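Local coordinates for protein arabinogalactan endo-1,4-beta-galactosidase (Ignisphaera aggregans, PDB 7OSK) that probably hydrolyses internal beta-1,4-galactosidic bonds of arabinogalactan, this chain being the calcium-binding glycosyl hydrolase family 53 catalytic domain of a longer protein, at residues Thr118-Ala122 with Tyr175-Ala181; Arg94-Tyr100 with Asn111-Met117; Ile40-Leu46 with Val390-Glu396. All blocks are in the same frame, centred on the assembly; numbering follows the deposited sequence.

Contact 1: residues Thr118-Ala122 with Tyr175-Ala181; sequences TDFAA and YMAEHNA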
loop_
_atom_site.group_PDB
_atom_site.type_symbol
_atom_site.label_atom_id
_atom_site.label_comp_id
_atom_site.label_asym_id
_atom_site.label_seq_id
_atom_site.Cartn_x
_atom_site.Cartn_y
_atom_site.Cartn_z
ATOM N N THR A 118 10.679 8.833 5.407
ATOM C CA THR A 118 11.014 8.597 6.805
ATOM C C THR A 118 10.527 9.742 7.691
ATOM O O THR A 118 10.134 9.524 8.839
ATOM C CB THR A 118 12.535 8.412 6.992
ATOM O OG1 THR A 118 12.971 7.255 6.265
ATOM C CG2 THR A 118 12.892 8.236 8.464
ATOM N N ASP A 119 10.554 10.960 7.159
ATOM C CA ASP A 119 10.133 12.125 7.925
ATOM C C ASP A 119 8.644 12.061 8.236
ATOM O O ASP A 119 8.207 12.497 9.299
ATOM C CB ASP A 119 10.447 13.420 7.174
ATOM C CG ASP A 119 9.906 14.645 7.887
ATOM O OD1 ASP A 119 10.541 15.096 8.865
ATOM O OD2 ASP A 119 8.840 15.152 7.476
ATOM N N PHE A 120 7.868 11.518 7.306
ATOM C CA PHE A 120 6.429 11.397 7.501
ATOM C C PHE A 120 6.118 10.249 8.453
ATOM O O PHE A 120 5.278 10.378 9.344
ATOM C CB PHE A 120 5.719 11.182 6.164
ATOM C CG PHE A 120 4.226 11.307 6.250
ATOM C CD1 PHE A 120 3.626 12.554 6.321
ATOM C CD2 PHE A 120 3.422 10.183 6.263
ATOM C CE1 PHE A 120 2.256 12.675 6.401
ATOM C CE2 PHE A 120 2.048 10.300 6.344
ATOM C CZ PHE A 120 1.466 11.547 6.412
ATOM N N ALA A 121 6.804 9.127 8.256
ATOM C CA ALA A 121 6.618 7.952 9.099
ATOM C C ALA A 121 6.986 8.267 10.543
ATOM O O ALA A 121 6.395 7.726 11.475
ATOM C CB ALA A 121 7.448 6.790 8.579
ATOM N N ALA A 122 7.970 9.144 10.719
ATOM C CA ALA A 122 8.401 9.557 12.050
ATOM C C ALA A 122 7.296 10.337 12.751
ATOM O O ALA A 122 7.010 10.107 13.927
ATOM C CB ALA A 122 9.669 10.397 11.961
ATOM N N TYR A 175 18.370 3.753 9.156
ATOM C CA TYR A 175 18.112 5.178 8.989
ATOM C C TYR A 175 16.784 5.561 9.642
ATOM O O TYR A 175 16.699 6.565 10.355
ATOM C CB TYR A 175 18.112 5.549 7.501
ATOM C CG TYR A 175 17.736 6.984 7.201
ATOM C CD1 TYR A 175 16.408 7.349 7.018
ATOM C CD2 TYR A 175 18.707 7.969 7.088
ATOM C CE1 TYR A 175 16.057 8.655 6.739
ATOM C CE2 TYR A 175 18.364 9.281 6.807
ATOM C CZ TYR A 175 17.038 9.618 6.635
ATOM O OH TYR A 175 16.690 10.922 6.355
ATOM N N MET A 176 15.755 4.750 9.410
ATOM C CA MET A 176 14.425 5.032 9.937
ATOM C C MET A 176 14.385 4.896 11.459
ATOM O O MET A 176 13.674 5.638 12.138
ATOM C CB MET A 176 13.389 4.096 9.308
ATOM C CG MET A 176 13.447 4.032 7.794
ATOM S SD MET A 176 12.021 3.230 7.040
ATOM C CE MET A 176 10.738 4.430 7.399
ATOM N N ALA A 177 15.152 3.948 11.988
ATOM C CA ALA A 177 15.174 3.689 13.425
ATOM C C ALA A 177 15.698 4.895 14.202
ATOM O O ALA A 177 15.255 5.159 15.322
ATOM C CB ALA A 177 16.022 2.460 13.728
ATOM N N GLU A 178 16.629 5.629 13.602
ATOM C CA GLU A 178 17.289 6.738 14.287
ATOM C C GLU A 178 16.463 8.016 14.247
ATOM O O GLU A 178 16.549 8.850 15.152
ATOM C CB GLU A 178 18.665 6.984 13.677
ATOM C CG GLU A 178 19.632 5.854 13.945
ATOM C CD GLU A 178 19.813 5.591 15.429
ATOM O OE1 GLU A 178 19.909 6.575 16.197
ATOM O OE2 GLU A 178 19.857 4.406 15.823
ATOM N N HIS A 179 15.658 8.164 13.203
ATOM C CA HIS A 179 14.713 9.269 13.123
ATOM C C HIS A 179 13.404 8.875 13.802
ATOM O O HIS A 179 12.378 9.531 13.618
ATOM C CB HIS A 179 14.475 9.665 11.666
ATOM C CG HIS A 179 15.715 10.117 10.957
ATOM N ND1 HIS A 179 16.776 9.275 10.704
ATOM C CD2 HIS A 179 16.066 11.325 10.455
ATOM C CE1 HIS A 179 17.726 9.943 10.074
ATOM N NE2 HIS A 179 17.320 11.188 9.909
ATOM N N ASN A 180 13.458 7.805 14.597
ATOM C CA ASN A 180 12.288 7.282 15.299
ATOM C C ASN A 180 11.138 7.033 14.336
ATOM O O ASN A 180 10.041 7.561 14.507
ATOM C CB ASN A 180 11.856 8.238 16.415
ATOM C CG ASN A 180 12.861 8.300 17.551
ATOM O OD1 ASN A 180 13.385 9.366 17.877
ATOM N ND2 ASN A 180 13.136 7.152 18.161
ATOM N N ALA A 181 11.415 6.233 13.311
ATOM C CA ALA A 181 10.427 5.908 12.292
ATOM C C ALA A 181 10.543 4.448 11.876
ATOM O O ALA A 181 10.211 4.087 10.748
ATOM C CB ALA A 181 10.595 6.817 11.087
#
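Thr118 meets the ring of Tyr175 edge-on: its CB lies in the ring plane, 3.5 Å from Tyr175 CE1, and OG1 is beside the same edge. OG1 stands anti to the carbonyl carbon (chi1 -62°), which lets the hydroxyl bond back to Leu114 O within its own helix, while CG2 is turned across the contact, 3.8 Å from both His179 CB and Ala181 CB. His179 then folds back against one face of the tyrosine ring. Its CE1 sits over that face, offset toward the rim, and His179 ND1 donates to Tyr175 O at 2.7 Å (146°), a bond that helps to set the rotation of the imidazole. These residues belong to two neighbouring helices of the TIM barrel's outer layer, 114-126 and 158-178. The second ends here in a Schellman motif, with Asn180 at positive phi as C-prime and Ala181 N bonded to Met176 O at 2.6 Å. The turn brings Ala181 CB against the first helix, 3.5 Å from Thr118 O and 3.8 Å from Ala122 CB. Ala122 also sends its CA-H toward Asn180 O. Deeper in, Met176 bends at chi3 (68°), carrying CE to within 4.2 Å of Ala121 CB, and the same side chain reaches Ile133 of barrel strand 130-135.

Contact 2: residues Arg94-Tyr100 with Asn111-Met117; sequences RVWNDPY and NCDLPRM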
loop_
_atom_site.group_PDB
_atom_site.type_symbol
_atom_site.label_atom_id
_atom_site.label_comp_id
_atom_site.label_asym_id
_atom_site.label_seq_id
_atom_site.Cartn_x
_atom_site.Cartn_y
_atom_site.Cartn_z
ATOM N N ARG A 94 5.310 3.685 0.541
ATOM C CA ARG A 94 6.252 3.049 -0.370
ATOM C C ARG A 94 7.566 3.817 -0.350
ATOM O O ARG A 94 7.586 5.013 -0.065
ATOM C CB ARG A 94 5.690 2.986 -1.794
ATOM C CG ARG A 94 5.353 4.335 -2.400
ATOM C CD ARG A 94 4.936 4.202 -3.856
ATOM N NE ARG A 94 4.466 5.471 -4.409
ATOM C CZ ARG A 94 3.220 5.926 -4.300
ATOM N NH1 ARG A 94 2.300 5.221 -3.653
ATOM N NH2 ARG A 94 2.893 7.092 -4.838
ATOM N N VAL A 95 8.659 3.121 -0.650
ATOM C CA VAL A 95 9.982 3.735 -0.675
ATOM C C VAL A 95 10.749 3.300 -1.921
ATOM O O VAL A 95 11.033 2.115 -2.108
ATOM C CB VAL A 95 10.804 3.373 0.590
ATOM C CG1 VAL A 95 12.221 3.927 0.496
ATOM C CG2 VAL A 95 10.117 3.893 1.842
ATOM N N TRP A 96 11.073 4.273 -2.767
ATOM C CA TRP A 96 11.913 4.043 -3.935
ATOM C C TRP A 96 13.350 4.407 -3.589
ATOM O O TRP A 96 13.593 5.333 -2.813
ATOM C CB TRP A 96 11.420 4.860 -5.130
ATOM C CG TRP A 96 10.071 4.433 -5.638
ATOM C CD1 TRP A 96 9.610 3.154 -5.766
ATOM C CD2 TRP A 96 9.007 5.285 -6.075
ATOM N NE1 TRP A 96 8.329 3.159 -6.259
ATOM C CE2 TRP A 96 7.937 4.456 -6.459
ATOM C CE3 TRP A 96 8.858 6.670 -6.180
ATOM C CZ2 TRP A 96 6.732 4.964 -6.937
ATOM C CZ3 TRP A 96 7.658 7.174 -6.660
ATOM C CH2 TRP A 96 6.612 6.323 -7.029
ATOM N N ASN A 97 14.302 3.674 -4.158
ATOM C CA ASN A 97 15.707 3.861 -3.821
ATOM C C ASN A 97 16.229 5.219 -4.271
ATOM O O ASN A 97 16.808 5.962 -3.478
ATOM C CB ASN A 97 16.551 2.747 -4.442
ATOM C CG ASN A 97 16.216 1.378 -3.879
ATOM O OD1 ASN A 97 15.075 1.108 -3.504
ATOM N ND2 ASN A 97 17.214 0.507 -3.813
ATOM N N ASP A 98 16.018 5.534 -5.545
ATOM C CA ASP A 98 16.477 6.794 -6.117
ATOM C C ASP A 98 15.547 7.244 -7.239
ATOM O O ASP A 98 15.854 7.054 -8.416
ATOM C CB ASP A 98 17.908 6.652 -6.643
ATOM C CG ASP A 98 18.448 7.944 -7.222
ATOM O OD1 ASP A 98 18.095 9.023 -6.705
ATOM O OD2 ASP A 98 19.225 7.880 -8.196
ATOM N N PRO A 99 14.399 7.840 -6.877
ATOM C CA PRO A 99 13.412 8.313 -7.854
ATOM C C PRO A 99 13.809 9.636 -8.518
ATOM O O PRO A 99 12.979 10.528 -8.696
ATOM C CB PRO A 99 12.142 8.463 -7.009
ATOM C CG PRO A 99 12.641 8.787 -5.651
ATOM C CD PRO A 99 13.927 8.022 -5.492
ATOM N N TYR A 100 15.080 9.741 -8.888
ATOM C CA TYR A 100 15.615 10.916 -9.564
ATOM C C TYR A 100 16.491 10.451 -10.719
ATOM O O TYR A 100 16.989 9.330 -10.692
ATOM C CB TYR A 100 16.427 11.781 -8.596
ATOM C CG TYR A 100 15.709 12.100 -7.305
ATOM C CD1 TYR A 100 15.742 11.218 -6.235
ATOM C CD2 TYR A 100 15.004 13.288 -7.154
ATOM C CE1 TYR A 100 15.091 11.505 -5.055
ATOM C CE2 TYR A 100 14.349 13.584 -5.975
ATOM C CZ TYR A 100 14.396 12.689 -4.929
ATOM O OH TYR A 100 13.746 12.975 -3.752
ATOM N N ASN A 111 7.503 11.073 -5.419
ATOM C CA ASN A 111 8.939 11.163 -5.163
ATOM C C ASN A 111 9.292 10.573 -3.803
ATOM O O ASN A 111 9.824 11.261 -2.929
ATOM C CB ASN A 111 9.396 12.614 -5.254
ATOM C CG ASN A 111 9.156 13.204 -6.624
ATOM O OD1 ASN A 111 9.320 12.524 -7.634
ATOM N ND2 ASN A 111 8.751 14.470 -6.669
ATOM N N CYS A 112 8.996 9.287 -3.647
ATOM C CA CYS A 112 9.009 8.640 -2.344
ATOM C C CYS A 112 10.371 8.061 -1.963
ATOM O O CYS A 112 10.496 6.857 -1.740
ATOM C CB CYS A 112 7.955 7.534 -2.321
ATOM S SG CYS A 112 6.311 8.106 -2.797
ATOM N N ASP A 113 11.385 8.914 -1.876
ATOM C CA ASP A 113 12.704 8.466 -1.448
ATOM C C ASP A 113 12.730 8.330 0.073
ATOM O O ASP A 113 11.814 8.783 0.760
ATOM C CB ASP A 113 13.798 9.426 -1.930
ATOM C CG ASP A 113 13.675 10.812 -1.327
ATOM O OD1 ASP A 113 12.579 11.157 -0.846
ATOM O OD2 ASP A 113 14.678 11.558 -1.341
ATOM N N LEU A 114 13.783 7.705 0.589
ATOM C CA LEU A 114 13.848 7.340 2.001
ATOM C C LEU A 114 13.813 8.549 2.946
ATOM O O LEU A 114 13.124 8.509 3.964
ATOM C CB LEU A 114 15.106 6.507 2.263
ATOM C CG LEU A 114 15.258 5.908 3.662
ATOM C CD1 LEU A 114 14.220 4.819 3.898
ATOM C CD2 LEU A 114 16.669 5.365 3.853
ATOM N N PRO A 115 14.555 9.626 2.622
ATOM C CA PRO A 115 14.514 10.794 3.512
ATOM C C PRO A 115 13.125 11.425 3.647
ATOM O O PRO A 115 12.737 11.769 4.763
ATOM C CB PRO A 115 15.487 11.774 2.848
ATOM C CG PRO A 115 16.411 10.918 2.072
ATOM C CD PRO A 115 15.567 9.792 1.563
ATOM N N ARG A 116 12.397 11.576 2.542
ATOM C CA ARG A 116 11.071 12.195 2.584
ATOM C C ARG A 116 10.036 11.271 3.219
ATOM O O ARG A 116 9.153 11.726 3.943
ATOM C CB ARG A 116 10.613 12.595 1.177
ATOM C CG ARG A 116 9.114 12.854 1.067
ATOM C CD ARG A 116 8.752 13.785 -0.087
ATOM N NE ARG A 116 9.571 13.570 -1.280
ATOM C CZ ARG A 116 10.459 14.436 -1.767
ATOM N NH1 ARG A 116 10.673 15.609 -1.180
ATOM N NH2 ARG A 116 11.143 14.124 -2.859
ATOM N N MET A 117 10.145 9.976 2.946
ATOM C CA MET A 117 9.204 9.003 3.487
ATOM C C MET A 117 9.424 8.783 4.977
ATOM O O MET A 117 8.473 8.569 5.724
ATOM C CB MET A 117 9.325 7.674 2.743
ATOM C CG MET A 117 8.802 7.711 1.319
ATOM S SD MET A 117 7.029 8.034 1.231
ATOM C CE MET A 117 7.010 9.803 0.936
#
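In the beta-alpha-beta unit formed by strand 90-95, helix 114-126 and strand 130-135, the loop leaving the first strand folds back on itself, and Trp96 N bonds Cys112 O at 2.8 Å (159°). Cys112 centres an inverse gamma turn, and its CB comes over one face of the Trp96 indole, near the rim. Its SG stands obliquely to the six-membered ring, 4.7 Å from the centroid. Arg94 shares that face: with CG between the backbone N and the carbonyl carbon (chi1 59°), its CD rests on the indole and its NE lies 3.6 Å from Cys112 SG, while the guanidinium goes on to a salt bridge with Glu58. The contact lies at the C-terminal end of strand 90-95, the side on which TIM-barrel hydrolases carry their active sites. Asp113 is the helix N-cap, its OD1 accepting weakly from Arg116 N; OD2 takes a weak bond from Tyr100 OH at 2.9 Å, the ring and carboxylate planes 68° apart. Arg116 holds Asn111 O side-on with NE (2.8 Å) and NH2 (3.2 Å), and its NH1 forms a salt bridge with Glu64. Exchanging Arg116 for an alanine would probably leave Asn111 O without these two donors and Glu64 without its mate. Val95 CG1 packs on Leu114 CD1 and Val95 CG2 on Met117 CB, each at 4.0 Å.

Contact 3: residues Ile40-Leu46 with Val390-Glu396; sequences INPVPGL and VFRLVYE
Over one face of the Tyr395 ring lies Leu46 CD2, 4.2 Å from the centroid and 27° off the normal, a CH-pi contact in which the two side chains cross at about a right angle. At the ring's edge, the tyrosine hydroxyl bonds Pro47 O, just past the segment. The contact joins the lead-in to the first strand of the TIM barrel to the end of the modelled chain, beyond the last strand. Phe391, turned from the 40-46 segment, packs on strands 51-55 and 346-352. Residues Val43-Leu46 form a type II beta turn, with Gly45 at positive phi, and it is this turn that brings Leu46 round to the tyrosine. Leu46 CD2 also touches Val394 CG2 at 3.7 Å. Val394 is shared: its CG1 lies alongside Val43 CG2, 3.9 Å away and pointing the same way, and meets Ile40 CD1 as well. Ile40 is stretched out: CG1 anti to the backbone N (chi1 168°) carries CD1 to 3.7 Å from Val390 CG2, while Ile40 CG2 rests on Leu393 CB at 3.6 Å. At the outer end the extended chain of Glu396 lies across the Pro42 ring, Glu396 CD 3.9 Å from Pro42 CB. The backbones are joined by Val43 N, which donates to Val394 O at 2.8 Å and 172°.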
loop_
_atom_site.group_PDB
_atom_site.type_symbol
_atom_site.label_atom_id
_atom_site.label_comp_id
_atom_site.label_asym_id
_atom_site.label_seq_id
_atom_site.Cartn_x
_atom_site.Cartn_y
_atom_site.Cartn_z
ATOM N N ILE A 40 -23.913 3.678 7.072
ATOM C CA ILE A 40 -22.971 2.575 7.201
ATOM C C ILE A 40 -23.366 1.648 8.345
ATOM O O ILE A 40 -23.732 2.105 9.430
ATOM C CB ILE A 40 -21.531 3.092 7.433
ATOM C CG1 ILE A 40 -20.607 1.947 7.860
ATOM C CG2 ILE A 40 -21.520 4.206 8.478
ATOM C CD1 ILE A 40 -19.156 2.339 7.950
ATOM N N ASN A 41 -23.289 0.346 8.095
ATOM C CA ASN A 41 -23.553 -0.650 9.123
ATOM C C ASN A 41 -22.296 -0.947 9.937
ATOM O O ASN A 41 -21.203 -1.012 9.383
ATOM C CB ASN A 41 -24.083 -1.937 8.493
ATOM C CG ASN A 41 -25.588 -2.054 8.589
ATOM O OD1 ASN A 41 -26.109 -2.793 9.426
ATOM N ND2 ASN A 41 -26.298 -1.321 7.737
ATOM N N PRO A 42 -22.437 -1.108 11.262
ATOM C CA PRO A 42 -21.254 -1.528 12.019
ATOM C C PRO A 42 -20.842 -2.955 11.670
ATOM O O PRO A 42 -21.667 -3.718 11.165
ATOM C CB PRO A 42 -21.713 -1.427 13.478
ATOM C CG PRO A 42 -22.860 -0.474 13.454
ATOM C CD PRO A 42 -23.546 -0.722 12.150
ATOM N N VAL A 43 -19.581 -3.296 11.921
ATOM C CA VAL A 43 -19.083 -4.654 11.717
ATOM C C VAL A 43 -18.977 -5.361 13.071
ATOM O O VAL A 43 -18.040 -5.101 13.828
ATOM C CB VAL A 43 -17.708 -4.654 11.018
ATOM C CG1 VAL A 43 -17.216 -6.078 10.804
ATOM C CG2 VAL A 43 -17.789 -3.913 9.691
ATOM N N PRO A 44 -19.937 -6.253 13.384
ATOM C CA PRO A 44 -19.966 -6.891 14.707
ATOM C C PRO A 44 -18.686 -7.645 15.065
ATOM O O PRO A 44 -18.211 -8.464 14.281
ATOM C CB PRO A 44 -21.143 -7.870 14.600
ATOM C CG PRO A 44 -21.998 -7.329 13.523
ATOM C CD PRO A 44 -21.060 -6.705 12.542
ATOM N N GLY A 45 -18.140 -7.360 16.243
ATOM C CA GLY A 45 -17.008 -8.105 16.763
ATOM C C GLY A 45 -15.662 -7.646 16.238
ATOM O O GLY A 45 -14.643 -8.289 16.494
ATOM N N LEU A 46 -15.648 -6.537 15.507
ATOM C CA LEU A 46 -14.414 -6.031 14.915
ATOM C C LEU A 46 -13.446 -5.548 16.004
ATOM O O LEU A 46 -13.782 -4.639 16.763
ATOM C CB LEU A 46 -14.725 -4.895 13.935
ATOM C CG LEU A 46 -13.559 -4.380 13.085
ATOM C CD1 LEU A 46 -13.009 -5.468 12.173
ATOM C CD2 LEU A 46 -13.998 -3.178 12.266
ATOM N N VAL A 390 -15.457 5.898 7.647
ATOM C CA VAL A 390 -15.733 4.472 7.531
ATOM C C VAL A 390 -14.826 3.678 8.467
ATOM O O VAL A 390 -15.208 2.620 8.962
ATOM C CB VAL A 390 -15.550 3.978 6.075
ATOM C CG1 VAL A 390 -14.089 4.078 5.646
ATOM C CG2 VAL A 390 -16.065 2.552 5.920
ATOM N N PHE A 391 -13.631 4.201 8.721
ATOM C CA PHE A 391 -12.669 3.534 9.595
ATOM C C PHE A 391 -12.981 3.753 11.079
ATOM O O PHE A 391 -12.219 3.326 11.949
ATOM C CB PHE A 391 -11.253 4.026 9.293
ATOM C CG PHE A 391 -10.876 3.939 7.842
ATOM C CD1 PHE A 391 -10.363 2.766 7.314
ATOM C CD2 PHE A 391 -11.027 5.032 7.006
ATOM C CE1 PHE A 391 -10.014 2.684 5.984
ATOM C CE2 PHE A 391 -10.675 4.954 5.670
ATOM C CZ PHE A 391 -10.169 3.778 5.159
ATOM N N ARG A 392 -14.095 4.428 11.357
ATOM C CA ARG A 392 -14.525 4.695 12.728
ATOM C C ARG A 392 -15.961 4.223 12.927
ATOM O O ARG A 392 -16.329 3.751 14.004
ATOM C CB ARG A 392 -14.407 6.190 13.042
ATOM C CG ARG A 392 -14.740 6.576 14.479
ATOM C CD ARG A 392 -14.902 8.082 14.607
ATOM N NE ARG A 392 -16.099 8.559 13.917
ATOM C CZ ARG A 392 -16.362 9.836 13.654
ATOM N NH1 ARG A 392 -15.509 10.788 14.013
ATOM N NH2 ARG A 392 -17.483 10.164 13.024
ATOM N N LEU A 393 -16.766 4.348 11.878
ATOM C CA LEU A 393 -18.181 4.011 11.950
ATOM C C LEU A 393 -18.429 2.511 11.796
ATOM O O LEU A 393 -19.563 2.047 11.932
ATOM C CB LEU A 393 -18.952 4.784 10.880
ATOM C CG LEU A 393 -19.042 6.297 11.090
ATOM C CD1 LEU A 393 -19.665 6.963 9.877
ATOM C CD2 LEU A 393 -19.836 6.627 12.345
ATOM N N VAL A 394 -17.374 1.753 11.514
ATOM C CA VAL A 394 -17.481 0.296 11.485
ATOM C C VAL A 394 -17.570 -0.248 12.908
ATOM O O VAL A 394 -17.895 -1.419 13.111
ATOM C CB VAL A 394 -16.289 -0.376 10.750
ATOM C CG1 VAL A 394 -16.473 -0.292 9.244
ATOM C CG2 VAL A 394 -14.951 0.225 11.178
ATOM N N TYR A 395 -17.278 0.609 13.885
ATOM C CA TYR A 395 -17.437 0.273 15.297
ATOM C C TYR A 395 -18.735 0.857 15.847
ATOM O O TYR A 395 -19.453 1.572 15.145
ATOM C CB TYR A 395 -16.249 0.789 16.111
ATOM C CG TYR A 395 -14.941 0.136 15.746
ATOM C CD1 TYR A 395 -14.231 0.547 14.631
ATOM C CD2 TYR A 395 -14.416 -0.893 16.516
ATOM C CE1 TYR A 395 -13.039 -0.047 14.286
ATOM C CE2 TYR A 395 -13.219 -1.493 16.182
ATOM C CZ TYR A 395 -12.535 -1.065 15.065
ATOM O OH TYR A 395 -11.340 -1.650 14.716
ATOM N N GLU A 396 -19.025 0.549 17.107
ATOM C CA GLU A 396 -20.248 1.011 17.754
ATOM C C GLU A 396 -20.082 1.038 19.270
ATOM O O GLU A 396 -19.906 2.101 19.867
ATOM C CB GLU A 396 -21.421 0.109 17.370
ATOM C CG GLU A 396 -21.141 -1.375 17.553
ATOM C CD GLU A 396 -22.330 -2.245 17.198
ATOM O OE1 GLU A 396 -23.476 -1.757 17.287
ATOM O OE2 GLU A 396 -22.117 -3.420 16.832
#

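In the fold
Contact 3 opens first, at 40-46 ahead of barrel strand 51-55, and closes only at 390-396, so the loop it makes encloses the whole eight-stranded barrel and both other contacts. Inside it, contact 2 closes a short loop after strand 90-95, with ten residues between its segments, and leads into helix 114-126. Contact 1 follows in series: it starts on that same helix and closes at the end of helix 158-178, beyond strand 130-135. Contacts 1 and 2 lie 13 Å apart between centres and touch where Tyr175 and Met176 pack on Leu114. Contact 3 touches neither, its nearest atoms being about 15 Å from contact 2, on the other side of the chain's centre.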